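L-lysine 6-monooxygenase (Pseudomonas syringae pv. tomato, PDB 5CQF) probably hydroxylates the side-chain amine of L-lysine in siderophore biosynthesis, as an FAD- and NADP-dependent flavoprotein monooxygenase. Local coordinates at residues A29-D34 with T79-R84; V73-V78 with S411-A416; Y261-N266 with R402-S407; I378-R383 with A419-S424. One frame throughout, in Å; residues are numbered along the deposited sequence.

Contact 1 of 4, residues A29-D34 with T79-R84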
loop_
_atom_site.group_PDB
_atom_site.type_symbol
_atom_site.label_atom_id
_atom_site.label_comp_id
_atom_site.label_asym_id
_atom_site.label_seq_id
_atom_site.Cartn_x
_atom_site.Cartn_y
_atom_site.Cartn_z
ATOM N N ALA A 29 33.369 7.149 12.683
ATOM C CA ALA A 29 34.514 6.804 11.814
ATOM C C ALA A 29 34.264 7.161 10.370
ATOM O O ALA A 29 35.176 7.627 9.692
ATOM C CB ALA A 29 34.866 5.334 11.921
ATOM N N CYS A 30 33.021 6.994 9.889
ATOM C CA CYS A 30 32.740 7.374 8.509
ATOM C C CYS A 30 32.969 8.861 8.281
ATOM O O CYS A 30 33.422 9.245 7.237
ATOM C CB CYS A 30 31.322 7.012 8.092
ATOM S SG CYS A 30 31.032 5.249 7.918
ATOM N N ALA A 31 32.646 9.709 9.237
ATOM C CA ALA A 31 32.920 11.145 9.075
ATOM C C ALA A 31 34.410 11.401 8.936
ATOM O O ALA A 31 34.823 12.207 8.107
ATOM C CB ALA A 31 32.377 11.957 10.236
ATOM N N PHE A 32 35.208 10.723 9.749
ATOM C CA PHE A 32 36.658 10.917 9.672
ATOM C C PHE A 32 37.204 10.391 8.367
ATOM O O PHE A 32 37.964 11.091 7.688
ATOM C CB PHE A 32 37.370 10.294 10.867
ATOM C CG PHE A 32 37.214 11.096 12.119
ATOM C CD1 PHE A 32 37.886 12.289 12.262
ATOM C CD2 PHE A 32 36.353 10.694 13.115
ATOM C CE1 PHE A 32 37.730 13.054 13.385
ATOM C CE2 PHE A 32 36.186 11.454 14.254
ATOM C CZ PHE A 32 36.886 12.637 14.395
ATOM N N GLU A 33 36.790 9.192 7.984
ATOM C CA GLU A 33 37.243 8.657 6.702
ATOM C C GLU A 33 36.799 9.504 5.515
ATOM O O GLU A 33 37.601 9.753 4.642
ATOM C CB GLU A 33 36.834 7.199 6.524
ATOM C CG GLU A 33 37.499 6.258 7.527
ATOM C CD GLU A 33 39.015 6.111 7.325
ATOM O OE1 GLU A 33 39.469 6.126 6.151
ATOM O OE2 GLU A 33 39.748 5.980 8.338
ATOM N N ASP A 34 35.544 9.954 5.462
ATOM C CA ASP A 34 35.133 10.888 4.399
ATOM C C ASP A 34 36.132 12.038 4.293
ATOM O O ASP A 34 36.550 12.411 3.207
ATOM C CB ASP A 34 33.749 11.488 4.664
ATOM C CG ASP A 34 32.595 10.526 4.319
ATOM O OD1 ASP A 34 32.849 9.388 3.839
ATOM O OD2 ASP A 34 31.419 10.925 4.548
ATOM N N THR A 79 24.533 9.412 4.646
ATOM C CA THR A 79 23.913 10.248 3.626
ATOM C C THR A 79 23.299 11.525 4.187
ATOM O O THR A 79 23.396 12.551 3.543
ATOM C CB THR A 79 22.867 9.426 2.851
ATOM O OG1 THR A 79 23.515 8.415 2.086
ATOM C CG2 THR A 79 21.989 10.293 1.940
ATOM N N PRO A 80 22.629 11.479 5.372
ATOM C CA PRO A 80 21.997 12.742 5.816
ATOM C C PRO A 80 23.012 13.796 6.153
ATOM O O PRO A 80 22.698 14.980 6.115
ATOM C CB PRO A 80 21.166 12.340 7.056
ATOM C CG PRO A 80 21.017 10.875 6.982
ATOM C CD PRO A 80 22.240 10.351 6.233
ATOM N N ARG A 81 24.222 13.352 6.462
ATOM C CA ARG A 81 25.385 14.215 6.709
ATOM C C ARG A 81 26.146 14.499 5.416
ATOM O O ARG A 81 26.533 15.640 5.171
ATOM C CB ARG A 81 26.341 13.530 7.684
ATOM C CG ARG A 81 27.651 14.272 7.866
ATOM C CD ARG A 81 28.596 13.603 8.855
ATOM N NE ARG A 81 28.906 12.237 8.454
ATOM C CZ ARG A 81 29.749 11.887 7.486
ATOM N NH1 ARG A 81 30.448 12.796 6.815
ATOM N NH2 ARG A 81 29.908 10.598 7.201
ATOM N N ASN A 82 26.369 13.460 4.594
ATOM C CA ASN A 82 27.129 13.608 3.334
ATOM C C ASN A 82 26.729 12.558 2.281
ATOM O O ASN A 82 27.202 11.446 2.326
ATOM C CB ASN A 82 28.631 13.489 3.631
ATOM C CG ASN A 82 29.460 13.408 2.382
ATOM O OD1 ASN A 82 29.086 13.928 1.342
ATOM N ND2 ASN A 82 30.603 12.758 2.481
ATOM N N PRO A 83 25.828 12.899 1.382
ATOM C CA PRO A 83 25.390 11.939 0.384
ATOM C C PRO A 83 26.509 11.431 -0.561
ATOM O O PRO A 83 26.327 10.418 -1.188
ATOM C CB PRO A 83 24.360 12.728 -0.419
ATOM C CG PRO A 83 23.844 13.746 0.547
ATOM C CD PRO A 83 25.064 14.153 1.290
ATOM N N ARG A 84 27.644 12.113 -0.633
ATOM C CA ARG A 84 28.718 11.724 -1.515
ATOM C C ARG A 84 29.666 10.735 -0.861
ATOM O O ARG A 84 30.587 10.243 -1.495
ATOM C CB ARG A 84 29.499 12.962 -1.940
ATOM C CG ARG A 84 28.606 14.016 -2.544
ATOM C CD ARG A 84 29.442 15.110 -3.134
ATOM N NE ARG A 84 30.116 14.671 -4.362
ATOM C CZ ARG A 84 31.053 15.383 -4.999
ATOM N NH1 ARG A 84 31.430 16.565 -4.545
ATOM N NH2 ARG A 84 31.617 14.908 -6.097
#
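D34 and R81 form a salt bridge in which both terminal nitrogens of the arginine converge on a single carboxylate oxygen. R81 NH1 and NH2 each lie 3.1 Å from D34 OD2, in bonds that are both moderately bent. The carboxylate lies at the edge of the guanidinium, close to its plane, but is itself turned 47° from that plane. A third donor, N82 ND2, reaches D34 OD2 over 2.9 Å from well above the carboxylate plane. Three N-H groups thus grip one oxygen, while D34 OD1 is hydrogen-bonded to S85 OG, the next residue of the same loop; such bonding would probably stabilise the ionised aspartate. A further hydrogen bond shapes the loop itself: N82 OD1 accepts from R84 N (3.0 Å), an Asx turn that holds the amide so that its ND2 is presented to the helix.

Packing is supplied by the small residues of the helix. The R81 chain bends at CD (chi3 58°), laying one guanidinium face over the backbone of A31, where NH2 comes 3.5 Å from A31 N. A31 CB meets R81 CZ at 3.8 Å, and C30 CB borders NH2.

Helix 23-37 follows strand 16-19 and a Rossmann-type glycine pattern, consistent with the dinucleotide-binding fold. The contact joins its C-terminal half to the 79-84 loop, with helix 111-125 against C30 and strand 47-50 behind F32.

Contact 2 of 4, residues V73-V78 with S411-A416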
loop_
_atom_site.group_PDB
_atom_site.type_symbol
_atom_site.label_atom_id
_atom_site.label_comp_id
_atom_site.label_asym_id
_atom_site.label_seq_id
_atom_site.Cartn_x
_atom_site.Cartn_y
_atom_site.Cartn_z
ATOM N N VAL A 73 15.412 4.778 2.614
ATOM C CA VAL A 73 16.747 4.255 2.373
ATOM C C VAL A 73 17.865 5.341 2.451
ATOM O O VAL A 73 18.971 5.025 2.739
ATOM C CB VAL A 73 16.684 3.417 1.066
ATOM C CG1 VAL A 73 16.757 4.291 -0.178
ATOM C CG2 VAL A 73 17.710 2.321 1.049
ATOM N N PHE A 74 17.554 6.622 2.310
ATOM C CA PHE A 74 18.520 7.700 2.495
ATOM C C PHE A 74 18.943 7.915 3.925
ATOM O O PHE A 74 19.963 8.562 4.184
ATOM C CB PHE A 74 17.961 9.051 2.044
ATOM C CG PHE A 74 17.809 9.205 0.556
ATOM C CD1 PHE A 74 18.617 8.522 -0.333
ATOM C CD2 PHE A 74 16.859 10.067 0.056
ATOM C CE1 PHE A 74 18.458 8.682 -1.701
ATOM C CE2 PHE A 74 16.712 10.260 -1.303
ATOM C CZ PHE A 74 17.502 9.554 -2.189
ATOM N N ARG A 75 18.159 7.393 4.852
ATOM C CA ARG A 75 18.398 7.599 6.261
ATOM C C ARG A 75 19.270 6.449 6.762
ATOM O O ARG A 75 18.844 5.626 7.595
ATOM C CB ARG A 75 17.068 7.731 6.984
ATOM C CG ARG A 75 16.312 8.927 6.401
ATOM C CD ARG A 75 14.990 9.295 7.087
ATOM N NE ARG A 75 15.173 9.409 8.513
ATOM C CZ ARG A 75 14.344 8.909 9.433
ATOM N NH1 ARG A 75 13.240 8.247 9.073
ATOM N NH2 ARG A 75 14.652 9.073 10.720
ATOM N N ASP A 76 20.494 6.444 6.222
ATOM C CA ASP A 76 21.536 5.459 6.455
ATOM C C ASP A 76 22.590 6.075 7.368
ATOM O O ASP A 76 22.312 7.099 8.001
ATOM C CB ASP A 76 22.128 4.970 5.108
ATOM C CG ASP A 76 22.862 6.060 4.298
ATOM O OD1 ASP A 76 23.362 7.041 4.846
ATOM O OD2 ASP A 76 22.934 5.930 3.059
ATOM N N LEU A 77 23.796 5.484 7.435
ATOM C CA LEU A 77 24.827 5.935 8.385
ATOM C C LEU A 77 25.582 7.156 7.962
ATOM O O LEU A 77 26.374 7.660 8.769
ATOM C CB LEU A 77 25.863 4.841 8.671
ATOM C CG LEU A 77 25.387 3.731 9.584
ATOM C CD1 LEU A 77 26.392 2.600 9.560
ATOM C CD2 LEU A 77 25.137 4.202 11.023
ATOM N N VAL A 78 25.405 7.621 6.719
ATOM C CA VAL A 78 26.221 8.773 6.226
ATOM C C VAL A 78 25.519 9.825 5.428
ATOM O O VAL A 78 25.882 10.986 5.511
ATOM C CB VAL A 78 27.429 8.311 5.380
ATOM C CG1 VAL A 78 28.314 7.432 6.223
ATOM C CG2 VAL A 78 26.995 7.557 4.122
ATOM N N SER A 411 18.472 4.790 15.487
ATOM C CA SER A 411 18.211 5.436 14.185
ATOM C C SER A 411 19.525 5.755 13.473
ATOM O O SER A 411 20.371 6.498 13.967
ATOM C CB SER A 411 17.413 6.730 14.364
ATOM O OG SER A 411 17.164 7.369 13.120
ATOM N N PHE A 412 19.691 5.180 12.299
ATOM C CA PHE A 412 20.933 5.350 11.576
ATOM C C PHE A 412 21.107 6.799 11.162
ATOM O O PHE A 412 22.196 7.347 11.279
ATOM C CB PHE A 412 20.959 4.458 10.368
ATOM C CG PHE A 412 21.266 3.035 10.670
ATOM C CD1 PHE A 412 21.256 2.544 11.966
ATOM C CD2 PHE A 412 21.561 2.164 9.625
ATOM C CE1 PHE A 412 21.565 1.229 12.223
ATOM C CE2 PHE A 412 21.871 0.835 9.875
ATOM C CZ PHE A 412 21.868 0.369 11.183
ATOM N N SER A 413 20.040 7.429 10.705
ATOM C CA SER A 413 20.159 8.805 10.288
ATOM C C SER A 413 20.574 9.736 11.426
ATOM O O SER A 413 21.389 10.650 11.216
ATOM C CB SER A 413 18.873 9.290 9.633
ATOM O OG SER A 413 17.724 9.039 10.431
ATOM N N LEU A 414 20.056 9.506 12.631
ATOM C CA LEU A 414 20.405 10.356 13.765
ATOM C C LEU A 414 21.890 10.235 14.067
ATOM O O LEU A 414 22.539 11.239 14.339
ATOM C CB LEU A 414 19.578 9.990 15.008
ATOM C CG LEU A 414 18.082 10.314 14.863
ATOM C CD1 LEU A 414 17.313 9.962 16.149
ATOM C CD2 LEU A 414 17.811 11.765 14.461
HETATM N N MSE A 415 22.413 9.009 13.969
HETATM C CA MSE A 415 23.822 8.744 14.178
HETATM C C MSE A 415 24.656 9.486 13.208
HETATM O O MSE A 415 25.716 9.996 13.567
HETATM C CB MSE A 415 24.160 7.278 14.041
HETATM C CG MSE A 415 23.781 6.629 15.347
HETATM SE SE MSE A 415 23.451 4.756 14.943
HETATM C CE MSE A 415 22.824 4.498 16.809
ATOM N N ALA A 416 24.188 9.565 11.973
ATOM C CA ALA A 416 24.943 10.274 10.937
ATOM C C ALA A 416 25.084 11.715 11.290
ATOM O O ALA A 416 26.134 12.273 11.130
ATOM C CB ALA A 416 24.272 10.151 9.607
HETATM O O HOH W 1 16.427 11.352 11.106
HETATM O O HOH W 2 17.481 6.206 9.873
#
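The F412 ring carries L77 CD2 over one face, with L77 CD2 4.1 Å from F412 CG and the methyl displaced toward the rim; W114 of helix 111-125 meets the same ring with planes nearly perpendicular. The R75 guanidinium has water 2 above one face, near its rim, while S413 OG approaches obliquely. R75 NE gives S413 OG a weak bond of 3.2 Å, bent to 127°. With its OG set between backbone N and carbonyl carbon (chi1 52°), S413 also reaches water 1, which accepts from R75 NH2 at 2.9 Å. N251 holds the other terminal nitrogen, R75 NH1.

Helix 412-428 begins here, with S411 at its N-cap position, and its first turn is covered by an irregular loop. R75 centres an inverse gamma turn of that loop; an Asx turn follows, D76 OD1 accepting from V78 N at 2.8 Å. Water 2 bridges the two backbones, donating to R75 O (2.7 Å) and accepting from S413 N (3.0 Å), so the early helix N-H is satisfied through solvent. Further along, A416 CB presses on L77 O at 3.4 Å. L77 CD2 also touches the selenium of M415 (selenomethionine) at 4.3 Å, and both side chains continue onto A27 of helix 23-37.

Contact 3 of 4, residues Y261-N266 with R402-S407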
loop_
_atom_site.group_PDB
_atom_site.type_symbol
_atom_site.label_atom_id
_atom_site.label_comp_id
_atom_site.label_asym_id
_atom_site.label_seq_id
_atom_site.Cartn_x
_atom_site.Cartn_y
_atom_site.Cartn_z
ATOM N N TYR A 261 14.004 22.060 20.518
ATOM C CA TYR A 261 12.990 22.649 21.357
ATOM C C TYR A 261 13.298 22.295 22.811
ATOM O O TYR A 261 13.303 23.190 23.648
ATOM C CB TYR A 261 11.585 22.194 20.955
ATOM C CG TYR A 261 10.498 22.679 21.897
ATOM C CD1 TYR A 261 10.014 23.992 21.833
ATOM C CD2 TYR A 261 9.936 21.814 22.832
ATOM C CE1 TYR A 261 9.018 24.435 22.685
ATOM C CE2 TYR A 261 8.936 22.241 23.716
ATOM C CZ TYR A 261 8.476 23.547 23.647
ATOM O OH TYR A 261 7.476 23.927 24.533
ATOM N N PHE A 262 13.596 21.021 23.102
ATOM C CA PHE A 262 13.906 20.593 24.467
ATOM C C PHE A 262 15.093 21.357 25.065
ATOM O O PHE A 262 15.019 21.788 26.189
ATOM C CB PHE A 262 14.167 19.104 24.538
ATOM C CG PHE A 262 14.338 18.589 25.920
ATOM C CD1 PHE A 262 13.239 18.275 26.693
ATOM C CD2 PHE A 262 15.597 18.417 26.455
ATOM C CE1 PHE A 262 13.391 17.794 27.977
ATOM C CE2 PHE A 262 15.771 17.930 27.730
ATOM C CZ PHE A 262 14.668 17.599 28.489
ATOM N N HIS A 263 16.155 21.556 24.316
ATOM C CA HIS A 263 17.257 22.385 24.807
ATOM C C HIS A 263 16.913 23.854 25.037
ATOM O O HIS A 263 17.482 24.478 25.948
ATOM C CB HIS A 263 18.509 22.232 23.940
ATOM C CG HIS A 263 19.213 20.951 24.216
ATOM N ND1 HIS A 263 20.130 20.822 25.229
ATOM C CD2 HIS A 263 19.024 19.706 23.720
ATOM C CE1 HIS A 263 20.537 19.572 25.299
ATOM N NE2 HIS A 263 19.879 18.871 24.397
ATOM N N SER A 264 15.962 24.383 24.279
ATOM C CA SER A 264 15.532 25.769 24.456
ATOM C C SER A 264 14.721 26.004 25.746
ATOM O O SER A 264 14.446 27.143 26.106
ATOM C CB SER A 264 14.691 26.210 23.253
ATOM O OG SER A 264 13.356 25.754 23.389
ATOM N N LEU A 265 14.299 24.931 26.416
ATOM C CA LEU A 265 13.612 25.042 27.690
ATOM C C LEU A 265 14.593 25.118 28.841
ATOM O O LEU A 265 15.625 24.446 28.804
ATOM C CB LEU A 265 12.734 23.829 27.923
ATOM C CG LEU A 265 11.683 23.588 26.847
ATOM C CD1 LEU A 265 10.871 22.366 27.254
ATOM C CD2 LEU A 265 10.819 24.821 26.699
ATOM N N ASN A 266 14.250 25.907 29.874
ATOM C CA ASN A 266 15.045 25.909 31.105
ATOM C C ASN A 266 14.733 24.642 31.895
ATOM O O ASN A 266 13.735 23.962 31.607
ATOM C CB ASN A 266 14.874 27.187 31.950
ATOM C CG ASN A 266 13.461 27.371 32.521
ATOM O OD1 ASN A 266 12.721 26.417 32.824
ATOM N ND2 ASN A 266 13.095 28.633 32.703
ATOM N N ARG A 402 16.302 12.520 29.613
ATOM C CA ARG A 402 16.711 13.463 30.668
ATOM C C ARG A 402 17.555 14.614 30.088
ATOM O O ARG A 402 17.448 15.742 30.537
ATOM C CB ARG A 402 17.449 12.736 31.820
ATOM C CG ARG A 402 18.782 12.082 31.404
ATOM C CD ARG A 402 19.533 11.408 32.550
ATOM N NE ARG A 402 20.043 12.376 33.510
ATOM C CZ ARG A 402 21.112 13.141 33.308
ATOM N NH1 ARG A 402 21.817 13.051 32.183
ATOM N NH2 ARG A 402 21.497 13.994 34.240
ATOM N N SER A 403 18.393 14.328 29.094
ATOM C CA SER A 403 19.246 15.355 28.493
ATOM C C SER A 403 18.650 15.943 27.219
ATOM O O SER A 403 18.909 17.093 26.896
ATOM C CB SER A 403 20.628 14.778 28.188
ATOM O OG SER A 403 21.322 14.450 29.374
ATOM N N HIS A 404 17.896 15.151 26.451
ATOM C CA HIS A 404 17.491 15.593 25.117
ATOM C C HIS A 404 16.005 15.495 24.822
ATOM O O HIS A 404 15.584 15.848 23.735
ATOM C CB HIS A 404 18.282 14.833 24.055
ATOM C CG HIS A 404 19.757 14.872 24.276
ATOM N ND1 HIS A 404 20.511 15.991 24.023
ATOM C CD2 HIS A 404 20.619 13.939 24.741
ATOM C CE1 HIS A 404 21.777 15.757 24.327
ATOM N NE2 HIS A 404 21.876 14.510 24.749
ATOM N N GLY A 405 15.203 15.032 25.777
ATOM C CA GLY A 405 13.766 14.936 25.567
ATOM C C GLY A 405 13.283 13.749 24.745
ATOM O O GLY A 405 12.073 13.562 24.578
ATOM N N ILE A 406 14.216 12.930 24.262
ATOM C CA ILE A 406 13.887 11.750 23.464
ATOM C C ILE A 406 14.650 10.506 23.923
ATOM O O ILE A 406 15.834 10.551 24.263
ATOM C CB ILE A 406 14.208 11.956 21.979
ATOM C CG1 ILE A 406 13.435 13.144 21.416
ATOM C CG2 ILE A 406 13.838 10.718 21.183
ATOM C CD1 ILE A 406 13.969 13.600 20.061
ATOM N N SER A 407 13.939 9.393 23.886
ATOM C CA SER A 407 14.465 8.076 24.225
ATOM C C SER A 407 15.586 7.707 23.245
ATOM O O SER A 407 15.597 8.184 22.113
ATOM C CB SER A 407 13.294 7.077 24.204
ATOM O OG SER A 407 13.740 5.750 24.126
#
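F262 turns its ring onto the 402-407 backbone with CG anti to the backbone N (chi1 -174°), whereas H263, with chi1 -76°, swings its imidazole along the flank of the same segment toward H404. The last turn of helix 255-264 packs on the C-terminal end of helix 401-404, where G405, the first residue past the helix, takes up a positive phi.

One face of the F262 ring is covered by the peptide between H404 and G405, G405 N lying over its centre. G405 CA makes a CH-pi contact 3.6 Å from the F262 ring centroid. The ring edge meets two carbonyls, with S403 O 3.4 Å from F262 CE2 and R402 O near CZ. Outside the pair, R270 and L274 of helix 267-280 also pack on F262.

H263 and H404 meet rim to rim, their planes 47° apart and neither ring over the other. Y382 adds another aromatic neighbour to H404. Between the two imidazoles, H263 NE2 and H404 ND1 are joined by a nearly straight hydrogen bond of 3.0 Å.

Contact 4 of 4, residues I378-R383 with A419-S424; sequences IDRDYR and AGRIAS
R380 and R421 lay their guanidinium groups flat on each other, centres 3.6 Å apart and planes at 22°. R380 NH1 sits over the middle of the R421 group, and the two NH2 atoms, R380 NH2 and R421 NH2, are only 3.0 Å apart, a pair of donors with no bond between them. Two carboxylates probably offset the like charges. D381 OD1 lies at the edge of the R421 guanidinium, in its plane, and takes a weak but straight salt-bridge bond from R421 NH1 (3.4 Å); D260 of helix 255-264 pairs with R380 NE. R421 reaches out from the helix as an extended chain, while R380 bends at chi2 (65°) to cross it at about a right angle. Beside the charged groups, Y382 CB meets I422 CD1 at 4.2 Å.

Behind these groups, the loop is set by D379. Its OD1 accepts from R383 N at 3.2 Å and weakly from D381 N, and Y382 N bonds to D379 O. On the helix side, I422 packs on L28 of helix 23-37. The 379-382 segment is a type I beta turn, here docked by stacked arginines on the flank of helix 412-428.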
loop_
_atom_site.group_PDB
_atom_site.type_symbol
_atom_site.label_atom_id
_atom_site.label_comp_id
_atom_site.label_asym_id
_atom_site.label_seq_id
_atom_site.Cartn_x
_atom_site.Cartn_y
_atom_site.Cartn_z
ATOM N N ILE A 378 24.505 17.642 29.777
ATOM C CA ILE A 378 24.909 17.435 28.367
ATOM C C ILE A 378 24.322 18.533 27.487
ATOM O O ILE A 378 23.137 18.827 27.574
ATOM C CB ILE A 378 24.505 16.027 27.865
ATOM C CG1 ILE A 378 25.098 14.965 28.802
ATOM C CG2 ILE A 378 25.012 15.790 26.450
ATOM C CD1 ILE A 378 24.562 13.560 28.625
ATOM N N ASP A 379 25.144 19.149 26.641
ATOM C CA ASP A 379 24.640 20.244 25.828
ATOM C C ASP A 379 24.044 19.705 24.515
ATOM O O ASP A 379 23.910 18.476 24.340
ATOM C CB ASP A 379 25.715 21.321 25.653
ATOM C CG ASP A 379 26.760 20.944 24.673
ATOM O OD1 ASP A 379 26.500 19.992 23.921
ATOM O OD2 ASP A 379 27.831 21.616 24.634
ATOM N N ARG A 380 23.664 20.618 23.618
ATOM C CA ARG A 380 22.958 20.273 22.378
ATOM C C ARG A 380 23.852 19.510 21.379
ATOM O O ARG A 380 23.351 18.739 20.522
ATOM C CB ARG A 380 22.376 21.559 21.737
ATOM C CG ARG A 380 21.703 21.372 20.371
ATOM C CD ARG A 380 20.463 20.494 20.473
ATOM N NE ARG A 380 19.915 20.141 19.172
ATOM C CZ ARG A 380 20.324 19.122 18.400
ATOM N NH1 ARG A 380 21.310 18.292 18.757
ATOM N NH2 ARG A 380 19.719 18.927 17.234
ATOM N N ASP A 381 25.163 19.745 21.503
ATOM C CA ASP A 381 26.210 19.057 20.737
ATOM C C ASP A 381 26.778 17.819 21.427
ATOM O O ASP A 381 27.901 17.397 21.120
ATOM C CB ASP A 381 27.369 20.028 20.472
ATOM C CG ASP A 381 27.015 21.066 19.457
ATOM O OD1 ASP A 381 26.644 20.685 18.325
ATOM O OD2 ASP A 381 27.107 22.264 19.786
ATOM N N TYR A 382 26.046 17.295 22.408
ATOM C CA TYR A 382 26.369 16.026 23.054
ATOM C C TYR A 382 27.646 16.070 23.926
ATOM O O TYR A 382 28.205 15.027 24.256
ATOM C CB TYR A 382 26.398 14.909 21.986
ATOM C CG TYR A 382 25.076 14.850 21.206
ATOM C CD1 TYR A 382 23.928 14.326 21.794
ATOM C CD2 TYR A 382 24.960 15.389 19.943
ATOM C CE1 TYR A 382 22.720 14.299 21.126
ATOM C CE2 TYR A 382 23.749 15.348 19.246
ATOM C CZ TYR A 382 22.632 14.803 19.844
ATOM O OH TYR A 382 21.401 14.768 19.183
ATOM N N ARG A 383 28.074 17.279 24.306
ATOM C CA ARG A 383 29.276 17.476 25.125
ATOM C C ARG A 383 28.912 17.484 26.599
ATOM O O ARG A 383 27.881 18.040 26.991
ATOM C CB ARG A 383 30.003 18.780 24.770
ATOM C CG ARG A 383 31.455 18.758 25.223
ATOM C CD ARG A 383 32.209 20.030 24.846
ATOM N NE ARG A 383 33.327 20.322 25.762
ATOM C CZ ARG A 383 33.210 20.767 27.030
ATOM N NH1 ARG A 383 32.012 20.970 27.590
ATOM N NH2 ARG A 383 34.309 21.007 27.760
ATOM N N ALA A 419 27.290 12.277 14.398
ATOM C CA ALA A 419 28.683 12.087 13.998
ATOM C C ALA A 419 29.263 13.355 13.417
ATOM O O ALA A 419 30.404 13.670 13.673
ATOM C CB ALA A 419 28.813 10.954 12.987
ATOM N N GLY A 420 28.478 14.080 12.623
ATOM C CA GLY A 420 28.940 15.353 12.073
ATOM C C GLY A 420 29.231 16.410 13.150
ATOM O O GLY A 420 30.273 17.054 13.139
ATOM N N ARG A 421 28.303 16.576 14.075
ATOM C CA ARG A 421 28.440 17.525 15.158
ATOM C C ARG A 421 29.616 17.193 16.077
ATOM O O ARG A 421 30.318 18.097 16.533
ATOM C CB ARG A 421 27.171 17.544 16.013
ATOM C CG ARG A 421 25.965 18.187 15.361
ATOM C CD ARG A 421 25.044 18.784 16.430
ATOM N NE ARG A 421 23.715 19.113 15.897
ATOM C CZ ARG A 421 22.997 20.179 16.241
ATOM N NH1 ARG A 421 23.459 21.046 17.130
ATOM N NH2 ARG A 421 21.813 20.387 15.674
ATOM N N ILE A 422 29.825 15.903 16.343
ATOM C CA ILE A 422 30.885 15.489 17.230
ATOM C C ILE A 422 32.239 15.594 16.545
ATOM O O ILE A 422 33.184 16.115 17.127
ATOM C CB ILE A 422 30.625 14.094 17.831
ATOM C CG1 ILE A 422 29.502 14.200 18.858
ATOM C CG2 ILE A 422 31.865 13.529 18.526
ATOM C CD1 ILE A 422 28.876 12.871 19.239
ATOM N N ALA A 423 32.336 15.143 15.303
ATOM C CA ALA A 423 33.622 15.142 14.619
ATOM C C ALA A 423 34.132 16.565 14.392
ATOM O O ALA A 423 35.319 16.810 14.479
ATOM C CB ALA A 423 33.531 14.391 13.308
ATOM N N SER A 424 33.246 17.503 14.103
ATOM C CA SER A 424 33.635 18.895 14.034
ATOM C C SER A 424 34.069 19.423 15.404
ATOM O O SER A 424 35.125 20.081 15.530
ATOM C CB SER A 424 32.485 19.735 13.496
ATOM O OG SER A 424 31.325 19.553 14.303
#

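From the N terminus, helix 23-37 is met first by the loop ahead of helix 89-96, so contact 1 closes a short loop. The same loop, a few residues earlier at 73-78, waits for the start of helix 412-428; contact 2 therefore spans most of the chain and crosses contact 1, which it touches. Contact 3, joining helices 255-264 and 401-404, is nested inside that long loop. Contact 4 crosses both contacts 2 and 3, tying the 378-383 turn to helix 412-428 further along; it touches contact 3 through I378 and D379 and contact 1 through A423 and G420. Contacts 1 and 3 remain separate, nearest atoms about 15 Å apart.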